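Local coordinates for Blr6230 protein (Bradyrhizobium diazoefficiens USDA 110, PDB 5NGG), which is a zinc-dependent subclass B3 metallo-beta-lactamase, an enzyme expected to hydrolyse the amide bond of beta-lactam antibiotics, at residues N99-F110 with D127-P137. Numbering follows the deposited sequence. Where two conformers were deposited one is given.
Sequences NTHAHLDHTGGF and DKPLLEGGYYP. With ZN (zinc ion), chain D; ZN (zinc ion), chain C.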
loop_
_atom_site.group_PDB
_atom_site.type_symbol
_atom_site.label_atom_id
_atom_site.label_comp_id
_atom_site.label_asym_id
_atom_site.label_seq_id
_atom_site.Cartn_x
_atom_site.Cartn_y
_atom_site.Cartn_z
ATOM N N ASN A 99 3.012 -5.372 -4.578
ATOM C CA ASN A 99 3.284 -4.025 -4.084
ATOM C C ASN A 99 2.151 -3.091 -4.466
ATOM O O ASN A 99 1.663 -3.131 -5.603
ATOM C CB ASN A 99 4.600 -3.536 -4.695
ATOM C CG ASN A 99 5.150 -2.194 -4.129
ATOM O OD1 ASN A 99 5.781 -1.454 -4.888
ATOM N ND2 ASN A 99 5.005 -1.916 -2.843
ATOM N N THR A 100 1.791 -2.211 -3.538
ATOM C CA THR A 100 0.918 -1.068 -3.847
ATOM C C THR A 100 1.739 0.040 -4.517
ATOM O O THR A 100 1.416 0.513 -5.603
ATOM C CB THR A 100 0.241 -0.487 -2.593
ATOM O OG1 THR A 100 1.220 -0.240 -1.578
ATOM C CG2 THR A 100 -0.878 -1.409 -2.111
ATOM N N HIS A 101 2.822 0.472 -3.879
ATOM C CA HIS A 101 3.671 1.505 -4.497
ATOM C C HIS A 101 5.076 1.457 -3.922
ATOM O O HIS A 101 5.308 1.007 -2.804
ATOM C CB HIS A 101 3.062 2.904 -4.384
ATOM C CG HIS A 101 3.179 3.507 -3.023
ATOM N ND1 HIS A 101 2.183 3.447 -2.070
ATOM C CD2 HIS A 101 4.161 4.261 -2.482
ATOM C CE1 HIS A 101 2.571 4.095 -0.986
ATOM N NE2 HIS A 101 3.781 4.580 -1.196
ATOM N N ALA A 102 6.015 1.955 -4.712
ATOM C CA ALA A 102 7.436 1.690 -4.499
ATOM C C ALA A 102 8.145 2.787 -3.696
ATOM O O ALA A 102 9.035 3.448 -4.207
ATOM C CB ALA A 102 8.100 1.483 -5.844
ATOM N N HIS A 103 7.765 2.958 -2.435
ATOM C CA HIS A 103 8.482 3.776 -1.458
ATOM C C HIS A 103 8.994 2.890 -0.336
ATOM O O HIS A 103 8.391 1.852 -0.042
ATOM C CB HIS A 103 7.583 4.860 -0.853
ATOM C CG HIS A 103 7.189 5.931 -1.802
ATOM N ND1 HIS A 103 6.081 6.706 -1.585
ATOM C CD2 HIS A 103 7.766 6.380 -2.944
ATOM C CE1 HIS A 103 5.988 7.599 -2.553
ATOM N NE2 HIS A 103 6.996 7.422 -3.392
ATOM N N LEU A 104 10.099 3.309 0.279
ATOM C CA LEU A 104 10.819 2.467 1.253
ATOM C C LEU A 104 9.988 1.982 2.432
ATOM O O LEU A 104 10.301 0.952 2.990
ATOM C CB LEU A 104 12.067 3.157 1.783
ATOM C CG LEU A 104 11.943 4.169 2.912
ATOM C CD1 LEU A 104 13.313 4.443 3.536
ATOM C CD2 LEU A 104 11.302 5.447 2.433
ATOM N N ASP A 105 8.946 2.730 2.822
ATOM C CA ASP A 105 8.099 2.310 3.922
ATOM C C ASP A 105 7.175 1.151 3.568
ATOM O O ASP A 105 6.538 0.581 4.466
ATOM C CB ASP A 105 7.333 3.496 4.540
ATOM C CG ASP A 105 6.507 4.325 3.567
ATOM O OD1 ASP A 105 6.964 4.581 2.419
ATOM O OD2 ASP A 105 5.395 4.732 4.021
ATOM N N HIS A 106 7.130 0.778 2.284
ATOM C CA HIS A 106 6.351 -0.374 1.818
ATOM C C HIS A 106 7.198 -1.448 1.138
ATOM O O HIS A 106 6.731 -2.569 0.960
ATOM C CB HIS A 106 5.236 0.086 0.887
ATOM C CG HIS A 106 4.441 1.214 1.477
ATOM N ND1 HIS A 106 3.638 1.044 2.584
ATOM C CD2 HIS A 106 4.459 2.538 1.231
ATOM C CE1 HIS A 106 3.177 2.219 2.970
ATOM N NE2 HIS A 106 3.650 3.151 2.153
ATOM N N THR A 107 8.431 -1.120 0.759
ATOM C CA THR A 107 9.287 -2.031 -0.017
ATOM C C THR A 107 10.506 -2.519 0.736
ATOM O O THR A 107 11.308 -3.278 0.191
ATOM C CB THR A 107 9.823 -1.309 -1.257
ATOM O OG1 THR A 107 10.620 -0.221 -0.779
ATOM C CG2 THR A 107 8.734 -0.774 -2.163
ATOM N N GLY A 108 10.657 -2.080 1.985
ATOM C CA GLY A 108 11.888 -2.284 2.727
ATOM C C GLY A 108 12.282 -3.723 2.956
ATOM O O GLY A 108 13.462 -3.995 3.173
ATOM N N GLY A 109 11.311 -4.633 2.931
ATOM C CA GLY A 109 11.575 -6.054 3.128
ATOM C C GLY A 109 11.514 -6.914 1.881
ATOM O O GLY A 109 11.674 -8.142 1.987
ATOM N N PHE A 110 11.277 -6.301 0.709
ATOM C CA PHE A 110 11.090 -7.117 -0.489
ATOM C C PHE A 110 12.319 -7.951 -0.871
ATOM O O PHE A 110 12.188 -9.148 -1.152
ATOM C CB PHE A 110 10.701 -6.260 -1.699
ATOM C CG PHE A 110 9.274 -5.733 -1.693
ATOM C CD1 PHE A 110 8.295 -6.182 -0.834
ATOM C CD2 PHE A 110 8.909 -4.787 -2.639
ATOM C CE1 PHE A 110 6.996 -5.685 -0.906
ATOM C CE2 PHE A 110 7.619 -4.308 -2.714
ATOM C CZ PHE A 110 6.658 -4.765 -1.856
ATOM N N ASP A 127 6.389 1.716 -11.723
ATOM C CA ASP A 127 7.219 1.646 -10.516
ATOM C C ASP A 127 8.416 0.708 -10.643
ATOM O O ASP A 127 9.276 0.677 -9.747
ATOM C CB ASP A 127 6.397 1.290 -9.266
ATOM C CG ASP A 127 5.786 2.518 -8.555
ATOM O OD1 ASP A 127 5.941 3.657 -9.032
ATOM O OD2 ASP A 127 5.114 2.308 -7.524
ATOM N N LYS A 128 8.485 -0.077 -11.710
ATOM C CA LYS A 128 9.581 -1.017 -11.876
ATOM C C LYS A 128 10.974 -0.342 -11.754
ATOM O O LYS A 128 11.852 -0.868 -11.048
ATOM C CB LYS A 128 9.430 -1.786 -13.187
ATOM C CG LYS A 128 10.535 -2.790 -13.461
ATOM C CD LYS A 128 10.239 -3.656 -14.678
ATOM C CE LYS A 128 11.403 -4.559 -15.077
ATOM N NZ LYS A 128 11.120 -5.275 -16.346
ATOM N N PRO A 129 11.190 0.831 -12.374
ATOM C CA PRO A 129 12.534 1.424 -12.225
ATOM C C PRO A 129 12.877 1.814 -10.789
ATOM O O PRO A 129 14.037 1.744 -10.385
ATOM C CB PRO A 129 12.497 2.667 -13.122
ATOM C CG PRO A 129 11.366 2.448 -14.057
ATOM C CD PRO A 129 10.377 1.558 -13.370
ATOM N N LEU A 130 11.854 2.216 -10.027
ATOM C CA LEU A 130 12.030 2.593 -8.614
ATOM C C LEU A 130 12.403 1.375 -7.775
ATOM O O LEU A 130 13.324 1.408 -6.958
ATOM C CB LEU A 130 10.750 3.222 -8.057
ATOM C CG LEU A 130 10.421 4.679 -8.380
ATOM C CD1 LEU A 130 10.306 4.955 -9.866
ATOM C CD2 LEU A 130 9.123 5.053 -7.671
ATOM N N LEU A 131 11.660 0.284 -7.958
ATOM C CA LEU A 131 11.936 -0.964 -7.240
ATOM C C LEU A 131 13.319 -1.504 -7.579
ATOM O O LEU A 131 14.047 -1.948 -6.682
ATOM C CB LEU A 131 10.863 -2.003 -7.571
ATOM C CG LEU A 131 9.488 -1.660 -6.990
ATOM C CD1 LEU A 131 8.387 -2.444 -7.687
ATOM C CD2 LEU A 131 9.467 -1.943 -5.508
ATOM N N GLU A 132 13.644 -1.497 -8.865
ATOM C CA GLU A 132 14.892 -2.084 -9.330
ATOM C C GLU A 132 16.089 -1.211 -9.016
ATOM O O GLU A 132 17.213 -1.707 -8.992
ATOM C CB GLU A 132 14.782 -2.463 -10.803
ATOM C CG GLU A 132 13.716 -3.539 -11.009
ATOM C CD GLU A 132 13.826 -4.378 -12.258
ATOM O OE1 GLU A 132 14.565 -4.008 -13.188
ATOM O OE2 GLU A 132 13.105 -5.393 -12.298
ATOM N N GLY A 133 15.876 0.075 -8.767
ATOM C CA GLY A 133 16.956 0.982 -8.386
ATOM C C GLY A 133 17.066 1.237 -6.893
ATOM O O GLY A 133 18.108 1.654 -6.424
ATOM N N GLY A 134 15.984 1.028 -6.149
ATOM C CA GLY A 134 15.988 1.275 -4.703
ATOM C C GLY A 134 16.094 2.743 -4.315
ATOM O O GLY A 134 16.761 3.067 -3.327
ATOM N N TYR A 135 15.430 3.629 -5.069
ATOM C CA TYR A 135 15.544 5.080 -4.864
ATOM C C TYR A 135 14.175 5.757 -4.922
ATOM O O TYR A 135 13.212 5.192 -5.450
ATOM C CB TYR A 135 16.510 5.727 -5.909
ATOM C CG TYR A 135 15.980 5.616 -7.343
ATOM C CD1 TYR A 135 15.035 6.511 -7.836
ATOM C CD2 TYR A 135 16.400 4.602 -8.186
ATOM C CE1 TYR A 135 14.546 6.405 -9.134
ATOM C CE2 TYR A 135 15.925 4.488 -9.483
ATOM C CZ TYR A 135 14.988 5.380 -9.956
ATOM O OH TYR A 135 14.509 5.260 -11.249
ATOM N N TYR A 136 14.116 6.980 -4.397
ATOM C CA TYR A 136 12.914 7.819 -4.406
ATOM C C TYR A 136 12.898 8.657 -5.685
ATOM O O TYR A 136 13.873 9.363 -5.958
ATOM C CB TYR A 136 12.882 8.721 -3.155
ATOM C CG TYR A 136 11.505 9.294 -2.917
ATOM C CD1 TYR A 136 11.033 10.412 -3.630
ATOM C CD2 TYR A 136 10.623 8.683 -2.037
ATOM C CE1 TYR A 136 9.747 10.886 -3.456
ATOM C CE2 TYR A 136 9.333 9.167 -1.857
ATOM C CZ TYR A 136 8.891 10.261 -2.570
ATOM O OH TYR A 136 7.607 10.696 -2.372
ATOM N N PRO A 137 11.789 8.621 -6.455
ATOM C CA PRO A 137 11.731 9.365 -7.726
ATOM C C PRO A 137 11.893 10.857 -7.517
ATOM O O PRO A 137 11.283 11.422 -6.603
ATOM C CB PRO A 137 10.333 9.035 -8.251
ATOM C CG PRO A 137 9.527 8.735 -7.025
ATOM C CD PRO A 137 10.479 8.031 -6.095
HETATM ZN ZN ZN D . 4.484 6.318 -0.328
HETATM ZN ZN ZN C . 3.724 5.112 2.764
HETATM O O HOH W 1 4.864 -0.450 -7.198
HETATM O O HOH W 2 10.991 5.187 -3.847
HETATM O O HOH W 3 4.923 6.165 1.465
#
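The methyl of Ala-102 is the bump at the middle of this contact, fitting a hollow walled by Asp-127, Leu-130 and Leu-131; its CB lies 3.6 Å from Leu-131 CG and 3.9 Å from Leu-130 CB. An inverse gamma turn centred on Ala-102 presents this methyl, and the residue's N donates to Asp-127 OD2 (3.0 Å), reaching the carboxylate from above its plane at a bent N-H...O angle of 138°. Gly-180 N and Ser-178 OG also bond this carboxylate. In return Leu-131 sends CD2 into a notch between Thr-107 CG2 (3.6 Å) and the rim of the Phe-110 ring. Farther along, the His-103 ring makes an offset stack with Tyr-136, centroids 4.5 Å apart and planes 18° from parallel. CE2 of the Tyr-136 ring, swung opposite the residue's backbone N (chi1 -164°), sits over one imidazole face, 3.3 Å from His-103 NE2, while His-103 ND1 binds zinc; Asn-208 takes up the tyrosine hydroxyl. A water donates to both Ala-102 O and Tyr-135 O, linking the two backbones. Segment 99-110 carries the HxHxDH zinc-binding motif of metallo-beta-lactamases; His-177 completes the protein ligands of the zinc held by His-101 and His-103, His-242 those of the zinc held by Asp-105 and His-106. Following strand 94-98, it packs against helix 128-133, which comes after the neighbouring parallel strand 120-124; Asn-99, Phe-110 and Leu-131 all rest on that strand.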